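Local coordinates for protein putative poly(3-hydroxybutyrate) depolymerase LpqC (Bordetella parapertussis 12822, PDB 3D0K) that probably hydrolyses ester bonds as an alpha/beta-hydrolase, with poly(3-hydroxybutyrate) as the putative substrate, at residues Y101-A106 with V154-S159; L231-H236 with A241-E246. One frame throughout, in Å; residues are numbered along the deposited sequence. Where two conformers were deposited one is given.

Contact 1 of 2, residues Y101-A106 with V154-S159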
ATOM      1  N   TYR A 101       1.126  -7.927   9.455  1.00 16.04           N
ATOM      2  CA  TYR A 101       0.573  -7.072   8.429  1.00 16.72           C
ATOM      3  C   TYR A 101       1.602  -5.991   8.010  1.00 17.15           C
ATOM      4  O   TYR A 101       2.240  -6.141   6.980  1.00 17.87           O
ATOM      5  CB  TYR A 101      -0.772  -6.432   8.881  1.00 16.68           C
ATOM      6  CG  TYR A 101      -1.342  -5.471   7.822  1.00 17.72           C
ATOM      7  CD1 TYR A 101      -1.553  -5.912   6.508  1.00 17.23           C
ATOM      8  CD2 TYR A 101      -1.711  -4.152   8.159  1.00 15.74           C
ATOM      9  CE1 TYR A 101      -2.100  -5.060   5.551  1.00 18.53           C
ATOM     10  CE2 TYR A 101      -2.260  -3.257   7.174  1.00 18.01           C
ATOM     11  CZ  TYR A 101      -2.443  -3.750   5.873  1.00 16.89           C
ATOM     12  OH  TYR A 101      -2.966  -2.892   4.913  1.00 20.12           O
ATOM     13  N   ASN A 102       1.719  -4.911   8.802  1.00 17.10           N
ATOM     14  CA  ASN A 102       2.735  -3.870   8.567  1.00 17.18           C
ATOM     15  C   ASN A 102       4.122  -4.403   8.113  1.00 16.48           C
ATOM     16  O   ASN A 102       4.744  -3.829   7.202  1.00 17.00           O
ATOM     17  CB  ASN A 102       3.020  -3.005   9.813  1.00 14.92           C
ATOM     18  CG  ASN A 102       1.805  -2.462  10.518  1.00 18.26           C
ATOM     19  OD1 ASN A 102       1.871  -1.317  11.072  1.00 22.05           O
ATOM     20  ND2 ASN A 102       0.738  -3.251  10.606  1.00 13.10           N
ATOM     21  N   ASN A 103       4.652  -5.400   8.835  1.00 16.17           N
ATOM     22  CA  ASN A 103       6.013  -5.923   8.647  1.00 16.64           C
ATOM     23  C   ASN A 103       6.086  -7.164   7.738  1.00 17.08           C
ATOM     24  O   ASN A 103       7.180  -7.757   7.549  1.00 18.08           O
ATOM     25  CB  ASN A 103       6.696  -6.279   9.996  1.00 17.17           C
ATOM     26  CG  ASN A 103       6.729  -5.110  11.010  1.00 19.25           C
ATOM     27  OD1 ASN A 103       7.145  -5.297  12.184  1.00 20.93           O
ATOM     28  ND2 ASN A 103       6.283  -3.937  10.596  1.00 16.73           N
ATOM     29  N   GLY A 104       4.943  -7.564   7.180  1.00 15.37           N
ATOM     30  CA  GLY A 104       4.968  -8.560   6.077  1.00 16.13           C
ATOM     31  C   GLY A 104       5.300 -10.015   6.484  1.00 17.18           C
ATOM     32  O   GLY A 104       5.619 -10.835   5.624  1.00 17.35           O
ATOM     33  N   ARG A 105       5.221 -10.337   7.768  1.00 18.40           N
ATOM     34  CA  ARG A 105       5.653 -11.683   8.254  1.00 21.66           C
ATOM     35  C   ARG A 105       7.072 -12.036   7.712  1.00 21.47           C
ATOM     36  O   ARG A 105       7.282 -13.131   7.164  1.00 22.98           O
ATOM     37  CB  ARG A 105       4.643 -12.779   7.810  1.00 21.58           C
ATOM     38  CG  ARG A 105       3.565 -13.078   8.781  1.00 25.69           C
ATOM     39  CD  ARG A 105       2.707 -14.305   8.442  1.00 26.37           C
ATOM     40  NE  ARG A 105       3.351 -15.507   8.890  1.00 33.44           N
ATOM     41  CZ  ARG A 105       3.770 -16.495   8.105  1.00 36.52           C
ATOM     42  NH1 ARG A 105       4.390 -17.534   8.642  1.00 37.68           N
ATOM     43  NH2 ARG A 105       3.572 -16.455   6.798  1.00 38.10           N
ATOM     44  N   ALA A 106       7.999 -11.075   7.798  1.00 20.33           N
ATOM     45  CA  ALA A 106       9.328 -11.202   7.196  1.00 20.27           C
ATOM     46  C   ALA A 106      10.182 -12.263   7.919  1.00 21.62           C
ATOM     47  O   ALA A 106      11.159 -12.779   7.358  1.00 21.76           O
ATOM     48  CB  ALA A 106      10.039  -9.900   7.207  1.00 19.57           C
ATOM     49  N   VAL A 154       2.698  -0.796   2.002  1.00 17.47           N
ATOM     50  CA  VAL A 154       2.997  -0.477   0.616  1.00 16.86           C
ATOM     51  C   VAL A 154       4.481  -0.141   0.372  1.00 17.62           C
ATOM     52  O   VAL A 154       5.080  -0.652  -0.591  1.00 16.18           O
ATOM     53  CB  VAL A 154       2.030   0.622   0.101  1.00 17.04           C
ATOM     54  CG1 VAL A 154       2.534   1.309  -1.204  1.00 18.61           C
ATOM     55  CG2 VAL A 154       0.622   0.050  -0.035  1.00 16.03           C
ATOM     56  N   HIS A 155       5.084   0.702   1.231  1.00 16.11           N
ATOM     57  CA  HIS A 155       6.507   1.068   0.978  1.00 17.77           C
ATOM     58  C   HIS A 155       7.459  -0.090   1.252  1.00 18.28           C
ATOM     59  O   HIS A 155       8.490  -0.208   0.596  1.00 18.52           O
ATOM     60  CB  HIS A 155       6.960   2.382   1.664  1.00 17.88           C
ATOM     61  CG  HIS A 155       7.235   2.268   3.134  1.00 20.54           C
ATOM     62  ND1 HIS A 155       8.510   2.097   3.641  1.00 22.31           N
ATOM     63  CD2 HIS A 155       6.422   2.428   4.207  1.00 17.70           C
ATOM     64  CE1 HIS A 155       8.456   2.095   4.973  1.00 13.83           C
ATOM     65  NE2 HIS A 155       7.196   2.251   5.335  1.00 23.13           N
ATOM     66  N   ARG A 156       7.049  -0.983   2.145  1.00 16.86           N
ATOM     67  CA  ARG A 156       7.865  -2.172   2.469  1.00 17.44           C
ATOM     68  C   ARG A 156       7.660  -3.218   1.361  1.00 17.68           C
ATOM     69  O   ARG A 156       8.566  -3.967   1.073  1.00 16.85           O
ATOM     70  CB  ARG A 156       7.483  -2.751   3.814  1.00 16.89           C
ATOM     71  CG  ARG A 156       7.919  -1.790   4.941  1.00 15.25           C
ATOM     72  CD  ARG A 156       7.659  -2.322   6.329  1.00 15.53           C
ATOM     73  NE  ARG A 156       8.083  -1.234   7.241  1.00 19.51           N
ATOM     74  CZ  ARG A 156       7.458  -0.839   8.346  1.00 22.26           C
ATOM     75  NH1 ARG A 156       6.372  -1.467   8.785  1.00 17.35           N
ATOM     76  NH2 ARG A 156       7.944   0.190   9.051  1.00 23.80           N
ATOM     77  N   LEU A 157       6.473  -3.236   0.762  1.00 18.19           N
ATOM     78  CA  LEU A 157       6.215  -4.053  -0.414  1.00 17.39           C
ATOM     79  C   LEU A 157       7.173  -3.605  -1.542  1.00 18.36           C
ATOM     80  O   LEU A 157       7.859  -4.427  -2.192  1.00 18.29           O
ATOM     81  CB  LEU A 157       4.737  -3.907  -0.815  1.00 18.54           C
ATOM     82  CG  LEU A 157       4.251  -4.683  -2.056  1.00 17.35           C
ATOM     83  CD1 LEU A 157       2.752  -4.901  -2.006  1.00 16.19           C
ATOM     84  CD2 LEU A 157       4.652  -4.064  -3.442  1.00 22.84           C
HETATM   85  N   MSE A 158       7.237  -2.301  -1.747  1.00 19.10           N
HETATM   86  CA  MSE A 158       8.141  -1.721  -2.756  1.00 20.21           C
HETATM   87  C   MSE A 158       9.612  -1.987  -2.472  1.00 19.35           C
HETATM   88  O   MSE A 158      10.396  -2.083  -3.422  1.00 21.55           O
HETATM   89  CB  MSE A 158       7.855  -0.228  -2.992  1.00 18.22           C
HETATM   90  CG  MSE A 158       6.405  -0.015  -3.593  1.00 21.78           C
HETATM   91 SE   MSE A 158       6.041  -1.034  -5.218  0.75 30.16          SE
HETATM   92  CE  MSE A 158       7.051   0.229  -6.340  1.00 25.39           C
ATOM     93  N   SER A 159       9.990  -2.108  -1.194  1.00 18.67           N
ATOM     94  CA  SER A 159      11.360  -2.413  -0.821  1.00 19.66           C
ATOM     95  C   SER A 159      11.775  -3.862  -1.055  1.00 20.93           C
ATOM     96  O   SER A 159      12.957  -4.183  -1.008  1.00 21.64           O
ATOM     97  CB  SER A 159      11.547  -2.144   0.677  1.00 20.19           C
ATOM     98  OG  SER A 159      11.164  -0.821   0.984  1.00 19.29           O
TER
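Asn103 and Arg156 are the pair whose CA atoms come nearest, 7.5 Å apart, where the type I turn from Tyr101 to Gly104 faces one side of helix 149-160. At that spacing the gap is bridged mainly by the long side chain of Arg156. It leaves the helix pointing at the turn and runs extended from CG to NE (chi2 -176°), which carries its guanidinium up to the peptide of Asn102. There NH1 gives a weak but nearly straight hydrogen bond to Asn102 O, 3.3 Å long with an angle of 167° at the hydrogen. The carbonyl oxygen meets the guanidinium at its edge, near its plane, and Arg156 CD packs against the same oxygen at 3.4 Å. Asn103 lies alongside the arginine, pointing the same way, with its amide turned 77° from the guanidinium plane. Its ND2 stands 3.1 Å from Arg156 NH1, oblique to the guanidinium plane; both are donors, so the pair is close without being hydrogen-bonded. Elsewhere the guanidinium is gripped by Thr178 through NE and by Gln152, one turn back on the helix, through NH1, while Tyr121 gives a second hydrogen bond to Asn102 O. Helix 149-160 starts within the GxSxG pattern of a probable nucleophile elbow, as expected of an alpha/beta-hydrolase, and the side chain of Asn102 lies close to that site. A cationic side chain spread over three acceptors, with a backbone carbonyl taking donors from both arginine and tyrosine, implies that the turn is fixed to the helix by polar bonds to neutral acceptors shared around a buried charge.

Contact 2 of 2, residues L231-H236 with A241-E246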
ATOM      1  N   LEU A 231      10.456   6.768  16.873  1.00 20.37           N
ATOM      2  CA  LEU A 231      10.692   8.111  17.477  1.00 22.02           C
ATOM      3  C   LEU A 231      11.828   8.890  16.824  1.00 22.64           C
ATOM      4  O   LEU A 231      11.683  10.089  16.576  1.00 21.63           O
ATOM      5  CB  LEU A 231      10.927   7.967  18.981  1.00 22.24           C
ATOM      6  CG  LEU A 231       9.713   7.466  19.764  1.00 22.87           C
ATOM      7  CD1 LEU A 231      10.156   7.174  21.233  1.00 26.61           C
ATOM      8  CD2 LEU A 231       8.576   8.500  19.684  1.00 24.39           C
ATOM      9  N   ARG A 232      12.933   8.193  16.493  1.00 22.19           N
ATOM     10  CA  ARG A 232      14.084   8.763  15.795  1.00 22.87           C
ATOM     11  C   ARG A 232      13.737   9.423  14.456  1.00 20.85           C
ATOM     12  O   ARG A 232      14.425  10.341  14.015  1.00 21.28           O
ATOM     13  CB  ARG A 232      15.171   7.669  15.550  1.00 23.57           C
ATOM     14  CG  ARG A 232      15.972   7.349  16.798  1.00 27.44           C
ATOM     15  CD  ARG A 232      17.208   6.489  16.552  1.00 26.18           C
ATOM     16  NE  ARG A 232      16.895   5.117  16.181  1.00 30.69           N
ATOM     17  CZ  ARG A 232      16.666   4.109  17.034  1.00 31.01           C
ATOM     18  NH1 ARG A 232      16.674   4.293  18.347  1.00 30.58           N
ATOM     19  NH2 ARG A 232      16.416   2.909  16.564  1.00 30.10           N
ATOM     20  N   GLN A 233      12.668   8.959  13.802  1.00 18.84           N
ATOM     21  CA  GLN A 233      12.216   9.540  12.542  1.00 18.01           C
ATOM     22  C   GLN A 233      11.423  10.838  12.721  1.00 17.77           C
ATOM     23  O   GLN A 233      11.236  11.566  11.755  1.00 16.03           O
ATOM     24  CB  GLN A 233      11.370   8.506  11.785  1.00 18.33           C
ATOM     25  CG  GLN A 233      12.199   7.258  11.583  1.00 17.50           C
ATOM     26  CD  GLN A 233      11.523   6.175  10.762  1.00 19.06           C
ATOM     27  OE1 GLN A 233      10.387   6.346  10.308  1.00 18.35           O
ATOM     28  NE2 GLN A 233      12.240   5.043  10.547  1.00 19.39           N
ATOM     29  N   GLY A 234      11.002  11.146  13.953  1.00 17.23           N
ATOM     30  CA  GLY A 234      10.279  12.426  14.184  1.00 17.37           C
ATOM     31  C   GLY A 234       9.086  12.311  15.125  1.00 18.35           C
ATOM     32  O   GLY A 234       8.685  11.213  15.485  1.00 19.05           O
ATOM     33  N   PRO A 235       8.534  13.459  15.572  1.00 18.91           N
ATOM     34  CA  PRO A 235       7.480  13.414  16.614  1.00 18.82           C
ATOM     35  C   PRO A 235       6.088  12.968  16.148  1.00 18.67           C
ATOM     36  O   PRO A 235       5.243  12.636  16.994  1.00 20.64           O
ATOM     37  CB  PRO A 235       7.434  14.863  17.138  1.00 17.36           C
ATOM     38  CG  PRO A 235       7.979  15.693  15.985  1.00 19.57           C
ATOM     39  CD  PRO A 235       8.925  14.827  15.200  1.00 18.33           C
ATOM     40  N   HIS A 236       5.848  12.957  14.831  1.00 18.27           N
ATOM     41  CA  HIS A 236       4.527  12.725  14.265  1.00 17.10           C
ATOM     42  C   HIS A 236       4.692  12.241  12.832  1.00 17.55           C
ATOM     43  O   HIS A 236       5.799  12.281  12.288  1.00 15.94           O
ATOM     44  CB  HIS A 236       3.597  13.968  14.363  1.00 15.81           C
ATOM     45  CG  HIS A 236       4.227  15.256  13.900  1.00 15.91           C
ATOM     46  ND1 HIS A 236       4.721  15.426  12.624  1.00 15.92           N
ATOM     47  CD2 HIS A 236       4.467  16.423  14.556  1.00 19.37           C
ATOM     48  CE1 HIS A 236       5.246  16.637  12.513  1.00 19.05           C
ATOM     49  NE2 HIS A 236       5.116  17.258  13.674  1.00 17.45           N
ATOM     50  N   ALA A 241       7.401  11.438   7.404  1.00 15.23           N
ATOM     51  CA  ALA A 241       7.293  11.422   5.934  1.00 15.23           C
ATOM     52  C   ALA A 241       8.449  12.223   5.299  1.00 16.48           C
ATOM     53  O   ALA A 241       9.139  11.757   4.393  1.00 15.88           O
ATOM     54  CB  ALA A 241       5.914  12.003   5.487  1.00 14.49           C
ATOM     55  N   ARG A 242       8.745  13.394   5.852  1.00 17.42           N
ATOM     56  CA  ARG A 242       9.840  14.233   5.345  1.00 17.96           C
ATOM     57  C   ARG A 242      11.200  13.577   5.591  1.00 17.96           C
ATOM     58  O   ARG A 242      12.107  13.658   4.762  1.00 18.74           O
ATOM     59  CB  ARG A 242       9.854  15.610   6.041  1.00 19.03           C
ATOM     60  CG  ARG A 242       8.546  16.398   5.958  1.00 25.93           C
ATOM     61  CD  ARG A 242       8.867  17.951   5.992  1.00 32.12           C
ATOM     62  NE  ARG A 242       9.108  18.339   4.597  1.00 41.41           N
ATOM     63  CZ  ARG A 242       8.245  18.985   3.806  1.00 43.97           C
ATOM     64  NH1 ARG A 242       8.582  19.233   2.541  1.00 45.39           N
ATOM     65  NH2 ARG A 242       7.065  19.410   4.265  1.00 43.97           N
ATOM     66  N   HIS A 243      11.322  12.925   6.732  1.00 19.03           N
ATOM     67  CA  HIS A 243      12.541  12.223   7.125  1.00 18.00           C
ATOM     68  C   HIS A 243      12.794  11.096   6.104  1.00 18.28           C
ATOM     69  O   HIS A 243      13.926  10.950   5.641  1.00 17.71           O
ATOM     70  CB  HIS A 243      12.372  11.684   8.539  1.00 18.68           C
ATOM     71  CG  HIS A 243      13.593  11.032   9.117  1.00 20.80           C
ATOM     72  ND1 HIS A 243      13.895   9.703   8.902  1.00 26.62           N
ATOM     73  CD2 HIS A 243      14.564  11.509   9.929  1.00 21.31           C
ATOM     74  CE1 HIS A 243      15.013   9.391   9.548  1.00 24.45           C
ATOM     75  NE2 HIS A 243      15.442  10.469  10.178  1.00 24.47           N
ATOM     76  N   TYR A 244      11.761  10.314   5.778  1.00 16.84           N
ATOM     77  CA  TYR A 244      11.903   9.198   4.823  1.00 17.71           C
ATOM     78  C   TYR A 244      12.343   9.672   3.441  1.00 16.56           C
ATOM     79  O   TYR A 244      13.287   9.124   2.831  1.00 15.44           O
ATOM     80  CB  TYR A 244      10.571   8.426   4.721  1.00 17.83           C
ATOM     81  CG  TYR A 244      10.583   7.228   3.814  1.00 18.68           C
ATOM     82  CD1 TYR A 244      11.428   6.110   4.054  1.00 17.02           C
ATOM     83  CD2 TYR A 244       9.663   7.160   2.743  1.00 17.58           C
ATOM     84  CE1 TYR A 244      11.375   4.973   3.185  1.00 17.57           C
ATOM     85  CE2 TYR A 244       9.593   6.039   1.946  1.00 19.89           C
ATOM     86  CZ  TYR A 244      10.456   4.964   2.178  1.00 18.43           C
ATOM     87  OH  TYR A 244      10.342   3.852   1.354  1.00 19.48           O
ATOM     88  N   TYR A 245      11.638  10.682   2.962  1.00 17.18           N
ATOM     89  CA  TYR A 245      11.970  11.326   1.702  1.00 18.04           C
ATOM     90  C   TYR A 245      13.440  11.768   1.622  1.00 17.91           C
ATOM     91  O   TYR A 245      14.139  11.451   0.674  1.00 18.16           O
ATOM     92  CB  TYR A 245      11.017  12.476   1.410  1.00 18.32           C
ATOM     93  CG  TYR A 245      11.316  13.141   0.085  1.00 19.05           C
ATOM     94  CD1 TYR A 245      10.966  12.526  -1.125  1.00 18.27           C
ATOM     95  CD2 TYR A 245      11.954  14.382   0.036  1.00 22.33           C
ATOM     96  CE1 TYR A 245      11.228  13.166  -2.344  1.00 16.32           C
ATOM     97  CE2 TYR A 245      12.238  15.006  -1.194  1.00 20.58           C
ATOM     98  CZ  TYR A 245      11.859  14.396  -2.351  1.00 21.51           C
ATOM     99  OH  TYR A 245      12.138  15.015  -3.547  1.00 23.72           O
ATOM    100  N   GLU A 246      13.930  12.471   2.640  0.50 16.86           N
ATOM    101  CA  GLU A 246      15.330  12.921   2.613  0.50 17.50           C
ATOM    102  C   GLU A 246      16.312  11.738   2.700  0.50 17.30           C
ATOM    103  O   GLU A 246      17.387  11.766   2.070  0.50 16.68           O
ATOM    104  CB  GLU A 246      15.597  13.971   3.714  0.50 17.90           C
ATOM    105  CG  GLU A 246      14.798  15.293   3.549  0.50 20.69           C
ATOM    106  CD  GLU A 246      14.425  15.930   4.894  0.50 24.72           C
ATOM    107  OE1 GLU A 246      14.016  17.116   4.937  0.50 24.38           O
ATOM    108  OE2 GLU A 246      14.504  15.216   5.918  0.50 26.98           O
TER
HETATM  109  O   HOH W   1      11.261   8.301   8.206  1.00 31.25           O
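One face of the His243 imidazole is covered by the backbone of Gln233: CA sits 3.9 Å above the ring centroid, only 4° from the ring normal, in a CH-pi contact. Arg232 O approaches the same ring obliquely, 4.0 Å from NE2. At ND1 a water molecule is hydrogen-bonded at 3.1 Å, and it gives a weak bond of 3.0 Å to Gln233 OE1, so that ring and amide are linked through solvent as well as by packing. Their planes are only 12° apart although the two side chains cross at about a right angle. CB of His243 points toward the turn, and with CG opposite the backbone N (chi1 -175°) the ring lies under Gln233 CA, while His243 CB comes within 3.4 Å of Gln233 O. A CA hydrogen flanked by two peptide groups is probably somewhat polarised, which would suit a ring face as its partner. The contact sits in the short connection between helix 228-231 and helix 237-255. The first ends in a type I turn from Leu231 to Gly234, closed by the bond from Gly234 N to Leu231 O; Gly234 then leaves helical geometry with positive phi, and His236 takes the N-cap position of helix 237-255. That helix packs on strands 209-213 and 262-266 of the alpha/beta-hydrolase sheet, and the CH-pi contact lies where the incoming turn meets its second turn. The Gln233 amide also reaches beyond the junction, NE2 donating to Tyr177 O, while the Arg232 guanidinium turns away from His243 to a salt bridge with Glu188.

Overall arrangement
Contact 1 closes before contact 2 opens along the chain, and their centres lie about 18 Å apart. Each sets a turn against a helix of the alpha/beta-hydrolase fold: helix 149-160, running from the probable nucleophile elbow and packed on strand 168-172, and helix 237-255, packed on strands 209-213 and 262-266 toward one margin of the sheet. The two helices meet directly where the rings of His155 and Tyr244 pack edge-to-face, His155 ND1 lying 3.4 Å from Tyr244 OH. Contact 1 is thus buried beside the presumed catalytic centre, whereas contact 2 is a more peripheral, partly buried junction whose helix meets that of contact 1 through this aromatic pair.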